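Local coordinates for uncharacterized protein PF1083 (PDB 3NRN), which binds adenosine monophosphate and, as a member of the amine oxidase family, may act as a flavin-dependent oxidoreductase, at residues Ala15-Ala20 against Asp193-Ile198; Ile128-Trp133 against Leu166-Glu171; Glu132-Lys137 against Glu142-Val147. One frame throughout, in Å; residues are numbered along the deposited sequence.

Interaction 1 of 3, residues Ala15-Ala20 against Asp193-Ile198; sequences AGAFLA and DELERI
Helices 10-21 and 188-200 approach closely at Ala17 and Ile198, whose CA atoms stand 5.9 Å apart, a short spacing consistent with the small side chain of Ala17. The CB of Ala17 points at the partner helix and touches two branches one turn apart: Leu195 CD2 at 4.0 Å and Ile198 CG2 at 4.1 Å. A chi1 of -66° sets CG1 of Ile198 beside the backbone N and leaves CG2 anti to it, over Ala17. Leu72 of helix 64-72 touches both Ala17 and Leu195 and extends the apolar cluster. Helix 10-21 follows the glycine-rich turn of an apparent Rossmann-type GxGxxG pattern, and Gly7 and Gly9 of that turn line the AMP pocket; the contact itself lies away from the nucleotide. On helix 188-200, Arg197 grips Glu194 side-on, with NH2 to OE1 at 2.8 Å and NE to OE2 at 2.9 Å. Both bonds lie in the guanidinium plane but meet the carboxylate from above its own plane. Glu194 OE1 also accepts the backbone N of Lys75. The contact between the helices is thus wholly apolar, while the Arg197-Glu194 pair lies on helix 188-200 and takes no part in it.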
loop_
_atom_site.group_PDB
_atom_site.type_symbol
_atom_site.label_atom_id
_atom_site.label_comp_id
_atom_site.label_asym_id
_atom_site.label_seq_id
_atom_site.Cartn_x
_atom_site.Cartn_y
_atom_site.Cartn_z
ATOM N N ALA A 15 5.842 5.319 12.271
ATOM C CA ALA A 15 6.666 6.433 12.722
ATOM C C ALA A 15 6.631 6.565 14.243
ATOM O O ALA A 15 7.669 6.757 14.880
ATOM C CB ALA A 15 6.192 7.717 12.076
ATOM N N GLY A 16 5.434 6.462 14.816
ATOM C CA GLY A 16 5.287 6.574 16.257
ATOM C C GLY A 16 6.048 5.482 16.988
ATOM O O GLY A 16 6.679 5.719 18.021
ATOM N N ALA A 17 5.990 4.275 16.451
ATOM C CA ALA A 17 6.678 3.156 17.058
ATOM C C ALA A 17 8.193 3.347 16.980
ATOM O O ALA A 17 8.898 3.158 17.970
ATOM C CB ALA A 17 6.277 1.869 16.360
ATOM N N PHE A 18 8.695 3.729 15.808
ATOM C CA PHE A 18 10.136 3.915 15.638
ATOM C C PHE A 18 10.683 4.971 16.587
ATOM O O PHE A 18 11.714 4.768 17.239
ATOM C CB PHE A 18 10.475 4.323 14.197
ATOM C CG PHE A 18 11.956 4.413 13.924
ATOM C CD1 PHE A 18 12.665 3.299 13.483
ATOM C CD2 PHE A 18 12.651 5.604 14.140
ATOM C CE1 PHE A 18 14.052 3.371 13.259
ATOM C CE2 PHE A 18 14.036 5.690 13.922
ATOM C CZ PHE A 18 14.737 4.567 13.480
ATOM N N LEU A 19 9.986 6.099 16.659
ATOM C CA LEU A 19 10.405 7.205 17.503
ATOM C C LEU A 19 10.248 6.915 18.995
ATOM O O LEU A 19 11.078 7.337 19.799
ATOM C CB LEU A 19 9.634 8.470 17.115
ATOM C CG LEU A 19 9.940 8.991 15.704
ATOM C CD1 LEU A 19 9.009 10.142 15.354
ATOM C CD2 LEU A 19 11.402 9.443 15.623
ATOM N N ALA A 20 9.194 6.195 19.367
ATOM C CA ALA A 20 8.980 5.862 20.776
ATOM C C ALA A 20 10.108 4.938 21.223
ATOM O O ALA A 20 10.645 5.074 22.324
ATOM C CB ALA A 20 7.645 5.176 20.959
ATOM N N ASP A 193 -1.646 -4.365 15.758
ATOM C CA ASP A 193 -1.577 -4.741 17.172
ATOM C C ASP A 193 -0.149 -4.650 17.705
ATOM O O ASP A 193 0.079 -4.206 18.830
ATOM C CB ASP A 193 -2.127 -6.158 17.384
ATOM C CG ASP A 193 -3.629 -6.248 17.132
ATOM O OD1 ASP A 193 -4.343 -5.246 17.355
ATOM O OD2 ASP A 193 -4.101 -7.332 16.727
ATOM N N GLU A 194 0.816 -5.057 16.891
ATOM C CA GLU A 194 2.211 -4.996 17.307
ATOM C C GLU A 194 2.732 -3.563 17.417
ATOM O O GLU A 194 3.462 -3.238 18.353
ATOM C CB GLU A 194 3.083 -5.813 16.347
ATOM C CG GLU A 194 3.111 -7.297 16.682
ATOM C CD GLU A 194 3.777 -7.567 18.032
ATOM O OE1 GLU A 194 5.025 -7.614 18.090
ATOM O OE2 GLU A 194 3.052 -7.715 19.036
ATOM N N LEU A 195 2.358 -2.699 16.475
ATOM C CA LEU A 195 2.814 -1.312 16.530
ATOM C C LEU A 195 2.213 -0.607 17.744
ATOM O O LEU A 195 2.876 0.211 18.384
ATOM C CB LEU A 195 2.445 -0.564 15.236
ATOM C CG LEU A 195 3.120 -1.083 13.954
ATOM C CD1 LEU A 195 2.638 -0.292 12.751
ATOM C CD2 LEU A 195 4.651 -0.984 14.084
ATOM N N GLU A 196 0.955 -0.921 18.050
ATOM C CA GLU A 196 0.275 -0.334 19.204
ATOM C C GLU A 196 0.975 -0.764 20.494
ATOM O O GLU A 196 1.182 0.045 21.406
ATOM C CB GLU A 196 -1.198 -0.776 19.244
ATOM C CG GLU A 196 -1.921 -0.422 20.546
ATOM C CD GLU A 196 -3.408 -0.756 20.513
ATOM O OE1 GLU A 196 -3.763 -1.902 20.179
ATOM O OE2 GLU A 196 -4.227 0.128 20.828
ATOM N N ARG A 197 1.341 -2.040 20.569
ATOM C CA ARG A 197 2.024 -2.557 21.752
ATOM C C ARG A 197 3.380 -1.885 21.932
ATOM O O ARG A 197 3.760 -1.525 23.044
ATOM C CB ARG A 197 2.231 -4.072 21.633
ATOM C CG ARG A 197 3.203 -4.652 22.668
ATOM C CD ARG A 197 3.507 -6.122 22.399
ATOM N NE ARG A 197 4.384 -6.314 21.244
ATOM C CZ ARG A 197 5.664 -5.955 21.205
ATOM N NH1 ARG A 197 6.228 -5.378 22.257
ATOM N NH2 ARG A 197 6.392 -6.180 20.118
ATOM N N ILE A 198 4.109 -1.721 20.833
ATOM C CA ILE A 198 5.433 -1.118 20.887
ATOM C C ILE A 198 5.391 0.330 21.348
ATOM O O ILE A 198 6.270 0.783 22.088
ATOM C CB ILE A 198 6.130 -1.206 19.516
ATOM C CG1 ILE A 198 6.404 -2.673 19.177
ATOM C CG2 ILE A 198 7.417 -0.398 19.528
ATOM C CD1 ILE A 198 6.805 -2.905 17.738
#

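Interaction 2 of 3, residues Ile128-Trp133 against Leu166-Glu171; sequences IPADEW and LELAKE
Leu168 carries its CG anti to the backbone N (chi1 176°), which sends CD2 into the angle between Ala130 and Trp133, while the indole of Trp133 is swung to an unusual chi1 of 113°, well off the staggered positions. The contact joins the first turn of helix 130-137, with Pro129 at its N-cap position, to the early part of helix 165-178, within the helical region of this amine oxidase-like fold. The CA atoms of Ala130 and Leu168 are the nearest across the two segments, 6.4 Å apart. Their side chains meet directly: Ala130 CB lies 3.9 Å from Leu168 CD2 and is almost as near to Leu168 CB, so both the root and one branch of the leucine press on the alanine. The indole slants across the leucine, presenting its pyrrole edge to CD2 near the ring plane, and farther along it Trp133 CZ2 lies 4.3 Å from Ala169 CB. Pro124 touches both Trp133 and Ala169, and Phe151 of helix 142-156 packs on Leu168. Backbone hydrogen bonds of Ile128 with Ala165 and of Ala130 with Leu163 tie the start of helix 130-137 to the chain at and just before the start of helix 165-178. Buried against this apolar wall, Trp133 NE1 has no hydrogen-bonding partner in the model; its neighbour across the contact is the methyl Leu168 CD2, 3.8 Å away.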
loop_
_atom_site.group_PDB
_atom_site.type_symbol
_atom_site.label_atom_id
_atom_site.label_comp_id
_atom_site.label_asym_id
_atom_site.label_seq_id
_atom_site.Cartn_x
_atom_site.Cartn_y
_atom_site.Cartn_z
ATOM N N ILE A 128 9.255 8.898 -21.366
ATOM C CA ILE A 128 8.096 8.519 -22.158
ATOM C C ILE A 128 7.215 7.554 -21.362
ATOM O O ILE A 128 7.656 6.977 -20.368
ATOM C CB ILE A 128 8.541 7.827 -23.457
ATOM C CG1 ILE A 128 9.315 6.551 -23.118
ATOM C CG2 ILE A 128 9.409 8.772 -24.279
ATOM C CD1 ILE A 128 9.865 5.825 -24.324
ATOM N N PRO A 129 5.956 7.366 -21.792
ATOM C CA PRO A 129 5.048 6.456 -21.089
ATOM C C PRO A 129 5.664 5.072 -20.983
ATOM O O PRO A 129 6.460 4.680 -21.833
ATOM C CB PRO A 129 3.803 6.462 -21.970
ATOM C CG PRO A 129 3.816 7.834 -22.555
ATOM C CD PRO A 129 5.270 8.007 -22.927
ATOM N N ALA A 130 5.282 4.332 -19.948
ATOM C CA ALA A 130 5.803 2.989 -19.733
ATOM C C ALA A 130 5.433 2.024 -20.865
ATOM O O ALA A 130 6.245 1.193 -21.265
ATOM C CB ALA A 130 5.305 2.447 -18.391
ATOM N N ASP A 131 4.213 2.133 -21.381
ATOM C CA ASP A 131 3.773 1.249 -22.459
ATOM C C ASP A 131 4.568 1.517 -23.733
ATOM O O ASP A 131 4.809 0.617 -24.535
ATOM C CB ASP A 131 2.276 1.439 -22.730
ATOM C CG ASP A 131 1.952 2.803 -23.315
ATOM O OD1 ASP A 131 2.387 3.822 -22.743
ATOM O OD2 ASP A 131 1.256 2.857 -24.350
ATOM N N GLU A 132 4.985 2.764 -23.903
ATOM C CA GLU A 132 5.747 3.161 -25.074
ATOM C C GLU A 132 7.154 2.588 -25.012
ATOM O O GLU A 132 7.660 2.052 -26.002
ATOM C CB GLU A 132 5.816 4.683 -25.147
ATOM C CG GLU A 132 6.113 5.226 -26.527
ATOM C CD GLU A 132 5.866 6.718 -26.617
ATOM O OE1 GLU A 132 6.757 7.501 -26.223
ATOM O OE2 GLU A 132 4.767 7.104 -27.072
ATOM N N TRP A 133 7.778 2.690 -23.842
ATOM C CA TRP A 133 9.134 2.194 -23.673
ATOM C C TRP A 133 9.209 0.669 -23.731
ATOM O O TRP A 133 10.209 0.114 -24.184
ATOM C CB TRP A 133 9.743 2.768 -22.380
ATOM C CG TRP A 133 10.025 1.816 -21.260
ATOM C CD1 TRP A 133 9.115 1.121 -20.514
ATOM C CD2 TRP A 133 11.311 1.506 -20.712
ATOM N NE1 TRP A 133 9.756 0.402 -19.531
ATOM C CE2 TRP A 133 11.103 0.620 -19.630
ATOM C CE3 TRP A 133 12.618 1.894 -21.026
ATOM C CZ2 TRP A 133 12.155 0.111 -18.865
ATOM C CZ3 TRP A 133 13.664 1.390 -20.265
ATOM C CH2 TRP A 133 13.425 0.509 -19.195
ATOM N N LEU A 166 10.491 5.411 -16.254
ATOM C CA LEU A 166 11.331 5.443 -15.069
ATOM C C LEU A 166 10.629 4.845 -13.856
ATOM O O LEU A 166 11.222 4.066 -13.115
ATOM C CB LEU A 166 11.749 6.886 -14.768
ATOM C CG LEU A 166 12.732 7.083 -13.612
ATOM C CD1 LEU A 166 13.987 6.250 -13.843
ATOM C CD2 LEU A 166 13.080 8.548 -13.497
ATOM N N GLU A 167 9.365 5.208 -13.652
ATOM C CA GLU A 167 8.616 4.683 -12.518
ATOM C C GLU A 167 8.477 3.174 -12.625
ATOM O O GLU A 167 8.700 2.461 -11.648
ATOM C CB GLU A 167 7.234 5.333 -12.435
ATOM C CG GLU A 167 6.364 4.835 -11.283
ATOM C CD GLU A 167 7.072 4.865 -9.938
ATOM O OE1 GLU A 167 7.861 5.798 -9.694
ATOM O OE2 GLU A 167 6.827 3.960 -9.113
ATOM N N LEU A 168 8.120 2.684 -13.811
ATOM C CA LEU A 168 7.977 1.242 -14.001
ATOM C C LEU A 168 9.315 0.549 -13.792
ATOM O O LEU A 168 9.384 -0.528 -13.197
ATOM C CB LEU A 168 7.468 0.911 -15.412
ATOM C CG LEU A 168 7.400 -0.595 -15.694
ATOM C CD1 LEU A 168 6.373 -1.226 -14.772
ATOM C CD2 LEU A 168 7.036 -0.856 -17.147
ATOM N N ALA A 169 10.376 1.169 -14.299
ATOM C CA ALA A 169 11.715 0.613 -14.163
ATOM C C ALA A 169 12.072 0.490 -12.685
ATOM O O ALA A 169 12.628 -0.517 -12.257
ATOM C CB ALA A 169 12.732 1.502 -14.879
ATOM N N LYS A 170 11.753 1.517 -11.908
ATOM C CA LYS A 170 12.059 1.494 -10.481
ATOM C C LYS A 170 11.246 0.438 -9.739
ATOM O O LYS A 170 11.740 -0.194 -8.803
ATOM C CB LYS A 170 11.847 2.884 -9.878
ATOM C CG LYS A 170 12.919 3.877 -10.317
ATOM C CD LYS A 170 12.646 5.260 -9.782
ATOM C CE LYS A 170 13.801 6.198 -10.072
ATOM N NZ LYS A 170 13.539 7.571 -9.544
ATOM N N GLU A 171 10.002 0.238 -10.157
ATOM C CA GLU A 171 9.168 -0.783 -9.533
ATOM C C GLU A 171 9.695 -2.157 -9.955
ATOM O O GLU A 171 9.599 -3.135 -9.209
ATOM C CB GLU A 171 7.706 -0.592 -9.951
ATOM C CG GLU A 171 7.048 0.578 -9.228
ATOM C CD GLU A 171 5.659 0.896 -9.735
ATOM O OE1 GLU A 171 4.934 -0.035 -10.139
ATOM O OE2 GLU A 171 5.283 2.085 -9.709
#

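Interaction 3 of 3, residues Glu132-Lys137 against Glu142-Val147; sequences EWIKEK and EFLLSV
Helices 130-137 and 142-156 form a helical hairpin, joined by a short loop, and this contact packs its two arms against each other. The segments run roughly antiparallel, at 151°, and their axes come no closer than 10.9 Å, so the gap is bridged by side chains: an isoleucine, two leucines and a lysine. The nearest CA atoms are those of Ile134 and Leu145, 7.8 Å apart. Ile134 points across the gap and does most of its work through one methyl: a chi1 of -69° puts CG1 beside the backbone N and CG2 anti to it, and CG2 meets Leu145 CD2 at 3.9 Å and Leu144 CD2 at 4.0 Å. The two leucines arrive differently. Leu145 starts off to one side and bends inward, so that it passes alongside Ile134 in the opposite direction, whereas Leu144 leaves its helix toward the other arm and crosses the isoleucine at about a right angle. The other branch of Leu145 turns to Lys135. Its CD1 rests on the aliphatic part of the extended lysine chain, 4.0 Å from CE and 4.1 Å from CG, and the two side chains cross almost perpendicularly. Beyond this methylene stem the ammonium of Lys135 has a long, weak ion pair with Glu140 in the connecting loop. On another side of helix 142-156, Phe143 stacks on Phe102 and meets Trp89 edge-to-face, anchoring that arm against strand 86-89 and its surroundings. Leu145 thus divides its two methyls between unlike partners, one set against the buried Ile134 and the other against a lysine stem at the rim. The contact between the arms is accordingly a dispersion contact that grades from the protein interior toward the surface, where a charged side chain contributes its hydrocarbon part.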
loop_
_atom_site.group_PDB
_atom_site.type_symbol
_atom_site.label_atom_id
_atom_site.label_comp_id
_atom_site.label_asym_id
_atom_site.label_seq_id
_atom_site.Cartn_x
_atom_site.Cartn_y
_atom_site.Cartn_z
ATOM N N GLU A 132 4.985 2.764 -23.903
ATOM C CA GLU A 132 5.747 3.161 -25.074
ATOM C C GLU A 132 7.154 2.588 -25.012
ATOM O O GLU A 132 7.660 2.052 -26.002
ATOM C CB GLU A 132 5.816 4.683 -25.147
ATOM C CG GLU A 132 6.113 5.226 -26.527
ATOM C CD GLU A 132 5.866 6.718 -26.617
ATOM O OE1 GLU A 132 6.757 7.501 -26.223
ATOM O OE2 GLU A 132 4.767 7.104 -27.072
ATOM N N TRP A 133 7.778 2.690 -23.842
ATOM C CA TRP A 133 9.134 2.194 -23.673
ATOM C C TRP A 133 9.209 0.669 -23.731
ATOM O O TRP A 133 10.209 0.114 -24.184
ATOM C CB TRP A 133 9.743 2.768 -22.380
ATOM C CG TRP A 133 10.025 1.816 -21.260
ATOM C CD1 TRP A 133 9.115 1.121 -20.514
ATOM C CD2 TRP A 133 11.311 1.506 -20.712
ATOM N NE1 TRP A 133 9.756 0.402 -19.531
ATOM C CE2 TRP A 133 11.103 0.620 -19.630
ATOM C CE3 TRP A 133 12.618 1.894 -21.026
ATOM C CZ2 TRP A 133 12.155 0.111 -18.865
ATOM C CZ3 TRP A 133 13.664 1.390 -20.265
ATOM C CH2 TRP A 133 13.425 0.509 -19.195
ATOM N N ILE A 134 8.148 -0.011 -23.302
ATOM C CA ILE A 134 8.133 -1.468 -23.358
ATOM C C ILE A 134 8.064 -1.909 -24.827
ATOM O O ILE A 134 8.768 -2.827 -25.241
ATOM C CB ILE A 134 6.922 -2.055 -22.573
ATOM C CG1 ILE A 134 7.119 -1.835 -21.067
ATOM C CG2 ILE A 134 6.765 -3.550 -22.869
ATOM C CD1 ILE A 134 8.367 -2.492 -20.495
ATOM N N LYS A 135 7.223 -1.249 -25.617
ATOM C CA LYS A 135 7.099 -1.592 -27.031
ATOM C C LYS A 135 8.438 -1.438 -27.756
ATOM O O LYS A 135 8.810 -2.273 -28.580
ATOM C CB LYS A 135 6.050 -0.705 -27.706
ATOM C CG LYS A 135 4.631 -0.918 -27.210
ATOM C CD LYS A 135 3.684 0.073 -27.862
ATOM C CE LYS A 135 2.263 -0.106 -27.361
ATOM N NZ LYS A 135 1.366 0.963 -27.884
ATOM N N GLU A 136 9.167 -0.373 -27.437
ATOM C CA GLU A 136 10.452 -0.111 -28.070
ATOM C C GLU A 136 11.552 -1.063 -27.602
ATOM O O GLU A 136 12.185 -1.739 -28.411
ATOM C CB GLU A 136 10.874 1.332 -27.799
ATOM C CG GLU A 136 9.819 2.359 -28.187
ATOM C CD GLU A 136 10.203 3.777 -27.800
ATOM O OE1 GLU A 136 10.627 3.984 -26.641
ATOM O OE2 GLU A 136 10.068 4.686 -28.648
ATOM N N LYS A 137 11.770 -1.114 -26.292
ATOM C CA LYS A 137 12.805 -1.966 -25.712
ATOM C C LYS A 137 12.568 -3.458 -25.931
ATOM O O LYS A 137 13.516 -4.215 -26.136
ATOM C CB LYS A 137 12.934 -1.683 -24.209
ATOM C CG LYS A 137 13.306 -0.242 -23.873
ATOM C CD LYS A 137 14.747 0.092 -24.252
ATOM C CE LYS A 137 15.743 -0.609 -23.332
ATOM N NZ LYS A 137 17.149 -0.159 -23.558
ATOM N N GLU A 142 1.289 -8.522 -27.642
ATOM C CA GLU A 142 -0.068 -8.472 -27.112
ATOM C C GLU A 142 -0.243 -9.121 -25.736
ATOM O O GLU A 142 -1.115 -8.722 -24.959
ATOM C CB GLU A 142 -1.023 -9.110 -28.129
ATOM C CG GLU A 142 -2.496 -9.014 -27.782
ATOM C CD GLU A 142 -3.400 -9.184 -29.001
ATOM O OE1 GLU A 142 -4.631 -9.295 -28.818
ATOM O OE2 GLU A 142 -2.886 -9.197 -30.142
ATOM N N PHE A 143 0.581 -10.116 -25.431
ATOM C CA PHE A 143 0.494 -10.796 -24.142
ATOM C C PHE A 143 1.179 -10.000 -23.035
ATOM O O PHE A 143 0.604 -9.774 -21.967
ATOM C CB PHE A 143 1.142 -12.176 -24.219
ATOM C CG PHE A 143 1.293 -12.844 -22.883
ATOM C CD1 PHE A 143 0.190 -13.393 -22.235
ATOM C CD2 PHE A 143 2.535 -12.900 -22.257
ATOM C CE1 PHE A 143 0.319 -13.990 -20.980
ATOM C CE2 PHE A 143 2.679 -13.497 -20.998
ATOM C CZ PHE A 143 1.569 -14.042 -20.360
ATOM N N LEU A 144 2.413 -9.586 -23.303
ATOM C CA LEU A 144 3.211 -8.841 -22.346
ATOM C C LEU A 144 2.575 -7.519 -21.931
ATOM O O LEU A 144 2.513 -7.201 -20.743
ATOM C CB LEU A 144 4.606 -8.582 -22.920
ATOM C CG LEU A 144 5.579 -7.811 -22.021
ATOM C CD1 LEU A 144 5.857 -8.600 -20.758
ATOM C CD2 LEU A 144 6.865 -7.555 -22.771
ATOM N N LEU A 145 2.108 -6.751 -22.909
ATOM C CA LEU A 145 1.487 -5.462 -22.633
ATOM C C LEU A 145 0.217 -5.628 -21.806
ATOM O O LEU A 145 -0.144 -4.754 -21.013
ATOM C CB LEU A 145 1.176 -4.748 -23.948
ATOM C CG LEU A 145 2.437 -4.332 -24.706
ATOM C CD1 LEU A 145 2.099 -3.961 -26.143
ATOM C CD2 LEU A 145 3.091 -3.167 -23.972
ATOM N N SER A 146 -0.444 -6.764 -21.990
ATOM C CA SER A 146 -1.670 -7.070 -21.273
ATOM C C SER A 146 -1.354 -7.407 -19.815
ATOM O O SER A 146 -2.035 -6.945 -18.903
ATOM C CB SER A 146 -2.384 -8.244 -21.949
ATOM O OG SER A 146 -3.682 -8.426 -21.417
ATOM N N VAL A 147 -0.323 -8.218 -19.600
ATOM C CA VAL A 147 0.074 -8.585 -18.246
ATOM C C VAL A 147 0.601 -7.364 -17.485
ATOM O O VAL A 147 0.290 -7.185 -16.312
ATOM C CB VAL A 147 1.167 -9.680 -18.253
ATOM C CG1 VAL A 147 1.774 -9.840 -16.849
ATOM C CG2 VAL A 147 0.566 -10.998 -18.710
#

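In the fold
Interactions 2 and 3 are neighbours, with centres about 10 Å apart, and both use helix 130-137: interaction 2 holds its first turn against helix 165-178, and interaction 3 holds its later turns against helix 142-156. Ile134 CD1, 4.0 Å from Leu168 CD2, joins them into one apolar cluster. Interaction 1 lies on the opposite side of the chain's centre, about 35 Å from interaction 2 between centres, in the nucleotide-binding part. Interactions 1 and 2 are buried, and each seats an alanine against larger aliphatic groups, with an indole added in the second; interaction 3 is only partly buried and spans a wider CA spacing, with isoleucine and leucine methyls and a lysine stem where the other two contacts use an alanine.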